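Local coordinates for nitrogenase molybdenum-iron protein alpha chain (PDB 4WES), which forms, with the beta chain, the molybdenum-iron component of nitrogenase, which reduces dinitrogen to ammonium and carries the molybdenum-iron cofactor in this subunit, at residues V193-G201 / Y246-K254; D326-K337 / V497-Y508. One frame throughout, in Å; residues are numbered along the deposited sequence.

Contact 1 of 2, residues V193-G201 / Y246-K254; sequences VMTDIIGKG and YEKVQNADK
The type II beta turn from Ile-197 to Lys-200, which follows helix 182-196, packs against the C-terminal end of the short helix 246-250, and Gln-250 O is where the two backbones join. Gln-250 O takes two N-H groups from opposite faces of its carbonyl plane: Gly-199 N at 2.9 Å, with a bent N-H...O angle of 132°, and Gly-201 N at 3.2 Å. In return Ile-197 O receives a CA-H...O contact from Gln-250 CA at 3.3 Å. Next to the turn, Ile-197 wedges between three side chains. CG2 of Ile-197, set anti to the backbone N (chi1 -51° for CG1), meets Val-249 CG1 at 3.6 Å and also the CG of Gln-250, while CD1 of the same isoleucine lies obliquely against Tyr-246 CE1 at 3.8 Å. Val-193 CG1 reaches the same methyl of Val-249 from one helical turn earlier, and Ile-198 CG1 touches the CB of Ala-252. One water joins three polar groups, donating to Asp-196 O, accepting from Gln-250 NE2 and lying 2.7 Å from Tyr-246 OH, which is also hydrogen-bonded to His-170 on strand 169-172. Asn-251 OD1 packs on Gly-201 and accepts from the backbone N of Lys-203. The last turn of helix 246-250 thus has a carbonyl satisfied by backbone N-H groups of the loop after helix 182-196, beside a patch of branched apolar side chains.

Contact 2 of 2, residues D326-K337 / V497-Y508; sequences DLDYFKEKLQGK and VNFGHELVNGIY
His-501 donates from NE2 to Asp-326 OD1 at 2.8 Å in a nearly straight bond (174°), the acceptor lying in the plane of the imidazole. It meets OD1 on the anti side, somewhat out of the carboxylate plane, with the carboxylate turned almost perpendicular to the ring; the negative charge would probably favour a protonated imidazole. At the other end of the interface Tyr-508 OH donates to Lys-333 O at 2.6 Å, in the carbonyl plane and on a lone pair, which ties the tyrosine to the last turn of helix 306-334. A water held by Lys-337 NZ donates weakly to Tyr-508 OH.

Between these bonds sits Phe-330, a knob in the hole formed by Val-497, Gly-500, His-501 and Val-504. The Phe-330 ring lies flat on Gly-500, whose CA is 3.5 Å from the ring centroid in a CH-pi contact; Asp-326 O covers the opposite face, and the ring edge points into the face of His-501 in a T-shaped pair with planes at 80°. Tyr-329 approaches the imidazole border to border, neither ring lying over the other. Val-504 is the reciprocal knob, its CG1 near Tyr-329 and its CG2 4.0 Å from Leu-334 CG. Leu-334 continues the apolar seam, with CD1 3.7 Å from Leu-503 CD2 and CD2 against Ile-507 CG1.

The two helical segments run in nearly the same direction, crossing at 29° with their axes 9.8 Å apart. Leu-503 also touches Met-460 and Phe-462 of strand 460-462 and Leu-355 of helix 352-357, while Glu-502 and Asn-505 pack on the neighbouring beta chain.

Overall arrangement
Contacts 1 and 2 lie on opposite sides of the chain's centre, about 41 Å apart between centres, and share no segment or helix. Contact 1 is the more deeply buried, and it joins the end of one helix to the end of another through backbone bonds, a water and branched aliphatic side chains. Contact 2 is partly buried and pairs two long helices side by side, with interlocking side chains, an aromatic cluster and side-chain hydrogen bonds near its ends. The first touches no other chain of the assembly, whereas helix 492-507 in the second also meets the beta chain. Neither reaches an annotated cluster site.

Contact 1 of 2, residues V193-G201 / Y246-K254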
loop_
_atom_site.group_PDB
_atom_site.type_symbol
_atom_site.label_atom_id
_atom_site.label_comp_id
_atom_site.label_asym_id
_atom_site.label_seq_id
_atom_site.Cartn_x
_atom_site.Cartn_y
_atom_site.Cartn_z
ATOM N N VAL A 193 1.901 38.489 -25.970
ATOM C CA VAL A 193 3.317 38.193 -25.767
ATOM C C VAL A 193 4.177 39.047 -26.709
ATOM O O VAL A 193 5.198 39.621 -26.288
ATOM C CB VAL A 193 3.581 36.680 -25.981
ATOM C CG1 VAL A 193 5.077 36.398 -26.027
ATOM C CG2 VAL A 193 2.941 35.865 -24.870
ATOM N N MET A 194 3.783 39.122 -27.975
ATOM C CA MET A 194 4.571 39.875 -28.950
ATOM C C MET A 194 4.719 41.333 -28.580
ATOM O O MET A 194 5.825 41.867 -28.615
ATOM C CB MET A 194 3.968 39.740 -30.339
ATOM C CG MET A 194 4.800 40.411 -31.423
ATOM S SD MET A 194 6.341 39.514 -31.725
ATOM C CE MET A 194 7.276 40.819 -32.522
ATOM N N THR A 195 3.611 42.001 -28.302
ATOM C CA THR A 195 3.677 43.442 -28.113
ATOM C C THR A 195 4.079 43.846 -26.722
ATOM O O THR A 195 4.687 44.904 -26.548
ATOM C CB THR A 195 2.373 44.119 -28.506
ATOM O OG1 THR A 195 1.320 43.641 -27.699
ATOM C CG2 THR A 195 2.018 43.860 -29.972
ATOM N N ASP A 196 3.736 43.035 -25.722
ATOM C CA ASP A 196 3.882 43.496 -24.336
ATOM C C ASP A 196 5.012 42.818 -23.572
ATOM O O ASP A 196 5.336 43.254 -22.458
ATOM C CB ASP A 196 2.547 43.325 -23.576
ATOM C CG ASP A 196 1.407 44.104 -24.193
ATOM O OD1 ASP A 196 1.632 44.879 -25.132
ATOM O OD2 ASP A 196 0.265 43.899 -23.757
ATOM N N ILE A 197 5.590 41.770 -24.158
ATOM C CA ILE A 197 6.665 41.029 -23.499
ATOM C C ILE A 197 7.954 41.030 -24.341
ATOM O O ILE A 197 9.001 41.490 -23.909
ATOM C CB ILE A 197 6.241 39.590 -23.046
ATOM C CG1 ILE A 197 4.951 39.650 -22.238
ATOM C CG2 ILE A 197 7.385 38.946 -22.284
ATOM C CD1 ILE A 197 4.438 38.296 -21.809
ATOM N N ILE A 198 7.878 40.450 -25.539
ATOM C CA ILE A 198 9.057 40.311 -26.392
ATOM C C ILE A 198 9.653 41.685 -26.704
ATOM O O ILE A 198 8.943 42.611 -27.132
ATOM C CB ILE A 198 8.711 39.560 -27.706
ATOM C CG1 ILE A 198 8.351 38.110 -27.374
ATOM C CG2 ILE A 198 9.861 39.645 -28.702
ATOM C CD1 ILE A 198 7.929 37.273 -28.570
ATOM N N GLY A 199 10.972 41.802 -26.517
ATOM C CA GLY A 199 11.712 43.028 -26.820
ATOM C C GLY A 199 11.705 44.046 -25.708
ATOM O O GLY A 199 12.262 45.111 -25.869
ATOM N N LYS A 200 11.115 43.699 -24.564
ATOM C CA LYS A 200 11.135 44.581 -23.400
ATOM C C LYS A 200 12.385 44.431 -22.549
ATOM O O LYS A 200 12.618 45.245 -21.670
ATOM C CB LYS A 200 9.883 44.413 -22.558
ATOM C CG LYS A 200 8.575 44.709 -23.258
ATOM C CD LYS A 200 8.392 46.137 -23.697
ATOM C CE LYS A 200 7.031 46.320 -24.325
ATOM N NZ LYS A 200 6.845 47.666 -24.932
ATOM N N GLY A 201 13.198 43.438 -22.846
ATOM C CA GLY A 201 14.414 43.192 -22.100
ATOM C C GLY A 201 15.588 43.968 -22.614
ATOM O O GLY A 201 15.494 44.691 -23.597
ATOM N N TYR A 246 10.104 34.582 -17.407
ATOM C CA TYR A 246 9.548 35.778 -18.015
ATOM C C TYR A 246 10.627 36.604 -18.707
ATOM O O TYR A 246 10.458 37.099 -19.833
ATOM C CB TYR A 246 8.823 36.577 -16.925
ATOM C CG TYR A 246 8.128 37.807 -17.413
ATOM C CD1 TYR A 246 6.905 37.729 -18.057
ATOM C CD2 TYR A 246 8.684 39.082 -17.209
ATOM C CE1 TYR A 246 6.240 38.840 -18.495
ATOM C CE2 TYR A 246 8.001 40.204 -17.637
ATOM C CZ TYR A 246 6.797 40.100 -18.281
ATOM O OH TYR A 246 6.159 41.223 -18.719
ATOM N N GLU A 247 11.781 36.764 -18.041
ATOM C CA GLU A 247 12.866 37.560 -18.597
ATOM C C GLU A 247 13.379 36.975 -19.906
ATOM O O GLU A 247 13.735 37.725 -20.828
ATOM C CB GLU A 247 13.964 37.687 -17.560
ATOM C CG GLU A 247 15.179 38.476 -18.030
ATOM C CD GLU A 247 16.178 38.591 -16.918
ATOM O OE1 GLU A 247 17.254 37.974 -17.047
ATOM O OE2 GLU A 247 15.879 39.291 -15.928
ATOM N N LYS A 248 13.435 35.655 -20.022
ATOM C CA LYS A 248 13.879 35.078 -21.291
ATOM C C LYS A 248 12.902 35.407 -22.404
ATOM O O LYS A 248 13.308 35.669 -23.551
ATOM C CB LYS A 248 14.152 33.572 -21.185
ATOM C CG LYS A 248 15.489 33.364 -20.489
ATOM C CD LYS A 248 15.823 32.017 -19.953
ATOM C CE LYS A 248 16.077 31.045 -21.030
ATOM N NZ LYS A 248 16.548 29.678 -20.541
ATOM N N VAL A 249 11.592 35.365 -22.128
ATOM C CA VAL A 249 10.654 35.763 -23.148
ATOM C C VAL A 249 10.835 37.246 -23.512
ATOM O O VAL A 249 10.789 37.622 -24.691
ATOM C CB VAL A 249 9.209 35.435 -22.732
ATOM C CG1 VAL A 249 8.236 35.768 -23.837
ATOM C CG2 VAL A 249 9.062 33.954 -22.339
ATOM N N GLN A 250 11.061 38.088 -22.509
ATOM C CA GLN A 250 11.344 39.510 -22.781
ATOM C C GLN A 250 12.533 39.745 -23.684
ATOM O O GLN A 250 12.583 40.746 -24.391
ATOM C CB GLN A 250 11.595 40.268 -21.483
ATOM C CG GLN A 250 10.370 40.482 -20.617
ATOM C CD GLN A 250 10.719 41.362 -19.444
ATOM O OE1 GLN A 250 11.635 41.018 -18.681
ATOM N NE2 GLN A 250 10.020 42.471 -19.304
ATOM N N ASN A 251 13.488 38.825 -23.656
ATOM C CA ASN A 251 14.677 38.906 -24.478
ATOM C C ASN A 251 14.664 37.967 -25.686
ATOM O O ASN A 251 15.710 37.706 -26.279
ATOM C CB ASN A 251 15.908 38.678 -23.624
ATOM C CG ASN A 251 16.182 39.832 -22.704
ATOM O OD1 ASN A 251 16.614 40.889 -23.149
ATOM N ND2 ASN A 251 15.888 39.667 -21.436
ATOM N N ALA A 252 13.477 37.553 -26.133
ATOM C CA ALA A 252 13.415 36.659 -27.268
ATOM C C ALA A 252 14.005 37.312 -28.544
ATOM O O ALA A 252 14.439 36.611 -29.447
ATOM C CB ALA A 252 12.001 36.182 -27.543
ATOM N N ASP A 253 14.025 38.650 -28.619
ATOM C CA ASP A 253 14.583 39.318 -29.779
ATOM C C ASP A 253 16.110 39.204 -29.881
ATOM O O ASP A 253 16.674 39.602 -30.887
ATOM C CB ASP A 253 14.160 40.792 -29.819
ATOM C CG ASP A 253 14.592 41.576 -28.577
ATOM O OD1 ASP A 253 14.465 41.063 -27.446
ATOM O OD2 ASP A 253 15.068 42.722 -28.757
ATOM N N LYS A 254 16.780 38.668 -28.881
ATOM C CA LYS A 254 18.231 38.566 -28.860
ATOM C C LYS A 254 18.679 37.227 -29.439
ATOM O O LYS A 254 19.365 36.418 -28.778
ATOM C CB LYS A 254 18.742 38.796 -27.442
ATOM C CG LYS A 254 18.361 40.150 -26.866
ATOM C CD LYS A 254 19.032 41.294 -27.634
ATOM C CE LYS A 254 18.289 42.602 -27.438
ATOM N NZ LYS A 254 18.261 42.944 -26.007
HETATM O O HOH W 1 7.218 43.086 -20.345
HETATM O O HOH W 2 15.181 44.765 -27.079
#

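Contact 2 of 2, residues D326-K337 / V497-Y508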
loop_
_atom_site.group_PDB
_atom_site.type_symbol
_atom_site.label_atom_id
_atom_site.label_comp_id
_atom_site.label_asym_id
_atom_site.label_seq_id
_atom_site.Cartn_x
_atom_site.Cartn_y
_atom_site.Cartn_z
ATOM N N ASP A 326 19.310 0.277 -30.013
ATOM C CA ASP A 326 17.901 0.468 -29.679
ATOM C C ASP A 326 17.087 0.689 -30.944
ATOM O O ASP A 326 16.012 0.115 -31.111
ATOM C CB ASP A 326 17.726 1.672 -28.743
ATOM C CG ASP A 326 18.387 1.492 -27.393
ATOM O OD1 ASP A 326 17.827 0.825 -26.529
ATOM O OD2 ASP A 326 19.482 2.115 -27.179
ATOM N N LEU A 327 17.582 1.559 -31.836
ATOM C CA LEU A 327 16.860 1.846 -33.064
ATOM C C LEU A 327 16.634 0.577 -33.852
ATOM O O LEU A 327 15.547 0.369 -34.439
ATOM C CB LEU A 327 17.608 2.855 -33.929
ATOM C CG LEU A 327 17.934 4.197 -33.258
ATOM C CD1 LEU A 327 18.642 5.107 -34.248
ATOM C CD2 LEU A 327 16.695 4.847 -32.727
ATOM N N ASP A 328 17.640 -0.271 -33.942
ATOM C CA ASP A 328 17.521 -1.554 -34.685
ATOM C C ASP A 328 16.449 -2.435 -34.066
ATOM O O ASP A 328 15.670 -3.089 -34.775
ATOM C CB ASP A 328 18.851 -2.300 -34.680
ATOM C CG ASP A 328 19.943 -1.642 -35.497
ATOM O OD1 ASP A 328 21.121 -2.019 -35.273
ATOM O OD2 ASP A 328 19.671 -0.714 -36.301
ATOM N N TYR A 329 16.400 -2.475 -32.741
ATOM C CA TYR A 329 15.412 -3.253 -32.005
ATOM C C TYR A 329 14.005 -2.743 -32.272
ATOM O O TYR A 329 13.102 -3.546 -32.501
ATOM C CB TYR A 329 15.741 -3.192 -30.519
ATOM C CG TYR A 329 14.774 -3.878 -29.580
ATOM C CD1 TYR A 329 14.760 -5.254 -29.484
ATOM C CD2 TYR A 329 13.958 -3.161 -28.740
ATOM C CE1 TYR A 329 13.930 -5.903 -28.619
ATOM C CE2 TYR A 329 13.099 -3.814 -27.864
ATOM C CZ TYR A 329 13.102 -5.189 -27.806
ATOM O OH TYR A 329 12.260 -5.866 -26.943
ATOM N N PHE A 330 13.812 -1.428 -32.263
ATOM C CA PHE A 330 12.476 -0.903 -32.520
ATOM C C PHE A 330 11.992 -1.347 -33.896
ATOM O O PHE A 330 10.820 -1.744 -34.069
ATOM C CB PHE A 330 12.457 0.612 -32.421
ATOM C CG PHE A 330 12.945 1.155 -31.097
ATOM C CD1 PHE A 330 12.794 0.463 -29.925
ATOM C CD2 PHE A 330 13.626 2.382 -31.067
ATOM C CE1 PHE A 330 13.275 0.976 -28.733
ATOM C CE2 PHE A 330 14.113 2.895 -29.890
ATOM C CZ PHE A 330 13.939 2.194 -28.721
ATOM N N LYS A 331 12.855 -1.209 -34.900
ATOM C CA LYS A 331 12.483 -1.614 -36.256
ATOM C C LYS A 331 12.183 -3.127 -36.309
ATOM O O LYS A 331 11.191 -3.549 -36.920
ATOM C CB LYS A 331 13.544 -1.199 -37.261
ATOM C CG LYS A 331 13.148 -1.512 -38.699
ATOM C CD LYS A 331 14.072 -0.869 -39.698
ATOM C CE LYS A 331 13.637 -1.143 -41.126
ATOM N NZ LYS A 331 14.704 -0.704 -42.052
ATOM N N GLU A 332 13.024 -3.943 -35.682
ATOM C CA GLU A 332 12.789 -5.381 -35.652
ATOM C C GLU A 332 11.400 -5.697 -35.070
ATOM O O GLU A 332 10.668 -6.551 -35.581
ATOM C CB GLU A 332 13.880 -6.103 -34.853
ATOM C CG GLU A 332 13.786 -7.620 -34.936
ATOM C CD GLU A 332 14.200 -8.346 -33.665
ATOM O OE1 GLU A 332 15.133 -7.914 -32.944
ATOM O OE2 GLU A 332 13.577 -9.391 -33.400
ATOM N N LYS A 333 11.072 -5.032 -33.976
ATOM C CA LYS A 333 9.874 -5.360 -33.230
ATOM C C LYS A 333 8.596 -4.753 -33.782
ATOM O O LYS A 333 7.486 -5.245 -33.489
ATOM C CB LYS A 333 10.055 -4.951 -31.770
ATOM C CG LYS A 333 11.116 -5.752 -31.035
ATOM C CD LYS A 333 10.775 -7.228 -30.926
ATOM C CE LYS A 333 11.732 -7.941 -29.983
ATOM N NZ LYS A 333 11.337 -9.357 -29.713
ATOM N N LEU A 334 8.719 -3.670 -34.569
ATOM C CA LEU A 334 7.548 -2.915 -34.997
ATOM C C LEU A 334 7.323 -2.898 -36.491
ATOM O O LEU A 334 6.229 -2.536 -36.930
ATOM C CB LEU A 334 7.609 -1.475 -34.479
ATOM C CG LEU A 334 7.678 -1.339 -32.972
ATOM C CD1 LEU A 334 8.019 0.114 -32.640
ATOM C CD2 LEU A 334 6.388 -1.791 -32.320
ATOM N N GLN A 335 8.308 -3.291 -37.289
ATOM C CA GLN A 335 8.140 -3.105 -38.704
ATOM C C GLN A 335 6.957 -3.916 -39.228
ATOM O O GLN A 335 6.692 -5.043 -38.793
ATOM C CB GLN A 335 9.406 -3.361 -39.507
ATOM C CG GLN A 335 9.858 -4.764 -39.470
ATOM C CD GLN A 335 11.224 -4.923 -40.150
ATOM O OE1 GLN A 335 11.615 -4.115 -41.004
ATOM N NE2 GLN A 335 11.948 -5.949 -39.767
ATOM N N GLY A 336 6.269 -3.327 -40.194
ATOM C CA GLY A 336 5.099 -3.969 -40.793
ATOM C C GLY A 336 3.806 -3.707 -40.112
ATOM O O GLY A 336 2.762 -4.178 -40.584
ATOM N N LYS A 337 3.825 -2.983 -39.010
ATOM C CA LYS A 337 2.598 -2.632 -38.322
ATOM C C LYS A 337 2.041 -1.327 -38.860
ATOM O O LYS A 337 2.732 -0.569 -39.551
ATOM C CB LYS A 337 2.879 -2.547 -36.834
ATOM C CG LYS A 337 3.299 -3.888 -36.289
ATOM C CD LYS A 337 3.604 -3.875 -34.840
ATOM C CE LYS A 337 4.198 -5.160 -34.371
ATOM N NZ LYS A 337 3.195 -6.246 -34.443
ATOM N N VAL A 497 14.636 6.802 -28.048
ATOM C CA VAL A 497 14.798 5.582 -27.263
ATOM C C VAL A 497 13.653 5.433 -26.259
ATOM O O VAL A 497 13.092 4.336 -26.103
ATOM C CB VAL A 497 16.172 5.584 -26.601
ATOM C CG1 VAL A 497 16.327 4.399 -25.650
ATOM C CG2 VAL A 497 17.283 5.610 -27.660
ATOM N N ASN A 498 13.306 6.516 -25.548
ATOM C CA ASN A 498 12.219 6.436 -24.584
ATOM C C ASN A 498 10.905 6.036 -25.284
ATOM O O ASN A 498 10.162 5.161 -24.802
ATOM C CB ASN A 498 12.071 7.743 -23.847
ATOM C CG ASN A 498 13.277 8.093 -23.010
ATOM O OD1 ASN A 498 14.012 7.209 -22.553
ATOM N ND2 ASN A 498 13.438 9.383 -22.733
ATOM N N PHE A 499 10.620 6.711 -26.385
ATOM C CA PHE A 499 9.392 6.470 -27.129
ATOM C C PHE A 499 9.371 5.043 -27.669
ATOM O O PHE A 499 8.354 4.345 -27.537
ATOM C CB PHE A 499 9.323 7.466 -28.303
ATOM C CG PHE A 499 8.129 7.269 -29.191
ATOM C CD1 PHE A 499 8.186 6.511 -30.345
ATOM C CD2 PHE A 499 6.921 7.872 -28.908
ATOM C CE1 PHE A 499 7.069 6.315 -31.152
ATOM C CE2 PHE A 499 5.818 7.690 -29.726
ATOM C CZ PHE A 499 5.906 6.918 -30.830
ATOM N N GLY A 500 10.458 4.600 -28.273
ATOM C CA GLY A 500 10.464 3.277 -28.865
ATOM C C GLY A 500 10.292 2.164 -27.866
ATOM O O GLY A 500 9.523 1.224 -28.107
ATOM N N HIS A 501 10.942 2.249 -26.718
ATOM C CA HIS A 501 10.770 1.206 -25.719
ATOM C C HIS A 501 9.367 1.183 -25.178
ATOM O O HIS A 501 8.819 0.109 -24.901
ATOM C CB HIS A 501 11.829 1.270 -24.620
ATOM C CG HIS A 501 13.133 0.683 -25.035
ATOM N ND1 HIS A 501 13.278 -0.651 -25.363
ATOM C CD2 HIS A 501 14.330 1.275 -25.256
ATOM C CE1 HIS A 501 14.534 -0.858 -25.723
ATOM N NE2 HIS A 501 15.184 0.297 -25.698
ATOM N N GLU A 502 8.775 2.353 -24.945
ATOM C CA GLU A 502 7.408 2.387 -24.493
ATOM C C GLU A 502 6.462 1.772 -25.521
ATOM O O GLU A 502 5.466 1.108 -25.163
ATOM C CB GLU A 502 6.998 3.807 -24.107
ATOM C CG GLU A 502 7.620 4.243 -22.792
ATOM C CD GLU A 502 7.072 3.534 -21.558
ATOM O OE1 GLU A 502 5.945 3.120 -21.591
ATOM O OE2 GLU A 502 7.793 3.505 -20.543
ATOM N N LEU A 503 6.709 2.032 -26.793
ATOM C CA LEU A 503 5.860 1.547 -27.857
ATOM C C LEU A 503 5.952 0.032 -27.988
ATOM O O LEU A 503 4.920 -0.670 -28.047
ATOM C CB LEU A 503 6.170 2.254 -29.157
ATOM C CG LEU A 503 5.233 1.898 -30.329
ATOM C CD1 LEU A 503 3.784 2.068 -29.961
ATOM C CD2 LEU A 503 5.615 2.756 -31.524
ATOM N N VAL A 504 7.168 -0.486 -28.019
ATOM C CA VAL A 504 7.365 -1.947 -28.037
ATOM C C VAL A 504 6.719 -2.560 -26.810
ATOM O O VAL A 504 5.986 -3.565 -26.900
ATOM C CB VAL A 504 8.880 -2.285 -28.099
ATOM C CG1 VAL A 504 9.078 -3.787 -27.896
ATOM C CG2 VAL A 504 9.458 -1.824 -29.393
ATOM N N ASN A 505 6.940 -1.979 -25.628
ATOM C CA ASN A 505 6.344 -2.532 -24.423
ATOM C C ASN A 505 4.810 -2.594 -24.536
ATOM O O ASN A 505 4.168 -3.526 -24.034
ATOM C CB ASN A 505 6.755 -1.718 -23.195
ATOM C CG ASN A 505 8.175 -1.962 -22.760
ATOM O OD1 ASN A 505 8.851 -2.808 -23.321
ATOM N ND2 ASN A 505 8.616 -1.233 -21.730
ATOM N N GLY A 506 4.208 -1.562 -25.136
ATOM C CA GLY A 506 2.770 -1.556 -25.318
ATOM C C GLY A 506 2.279 -2.656 -26.237
ATOM O O GLY A 506 1.322 -3.375 -25.913
ATOM N N ILE A 507 2.928 -2.812 -27.391
ATOM C CA ILE A 507 2.488 -3.779 -28.363
ATOM C C ILE A 507 2.584 -5.193 -27.819
ATOM O O ILE A 507 1.705 -6.008 -28.089
ATOM C CB ILE A 507 3.323 -3.655 -29.663
ATOM C CG1 ILE A 507 3.011 -2.365 -30.426
ATOM C CG2 ILE A 507 3.166 -4.868 -30.575
ATOM C CD1 ILE A 507 1.636 -2.277 -31.066
ATOM N N TYR A 508 3.636 -5.471 -27.071
ATOM C CA TYR A 508 3.958 -6.835 -26.618
ATOM C C TYR A 508 3.450 -7.147 -25.212
ATOM O O TYR A 508 3.749 -8.214 -24.667
ATOM C CB TYR A 508 5.468 -7.096 -26.799
ATOM C CG TYR A 508 5.824 -7.191 -28.257
ATOM C CD1 TYR A 508 5.787 -8.385 -28.917
ATOM C CD2 TYR A 508 6.209 -6.088 -28.985
ATOM C CE1 TYR A 508 6.102 -8.487 -30.249
ATOM C CE2 TYR A 508 6.494 -6.169 -30.320
ATOM C CZ TYR A 508 6.448 -7.376 -30.966
ATOM O OH TYR A 508 6.750 -7.489 -32.308
HETATM O O HOH W 3 8.964 -10.106 -31.801
HETATM O O HOH W 4 3.987 -8.545 -33.051
#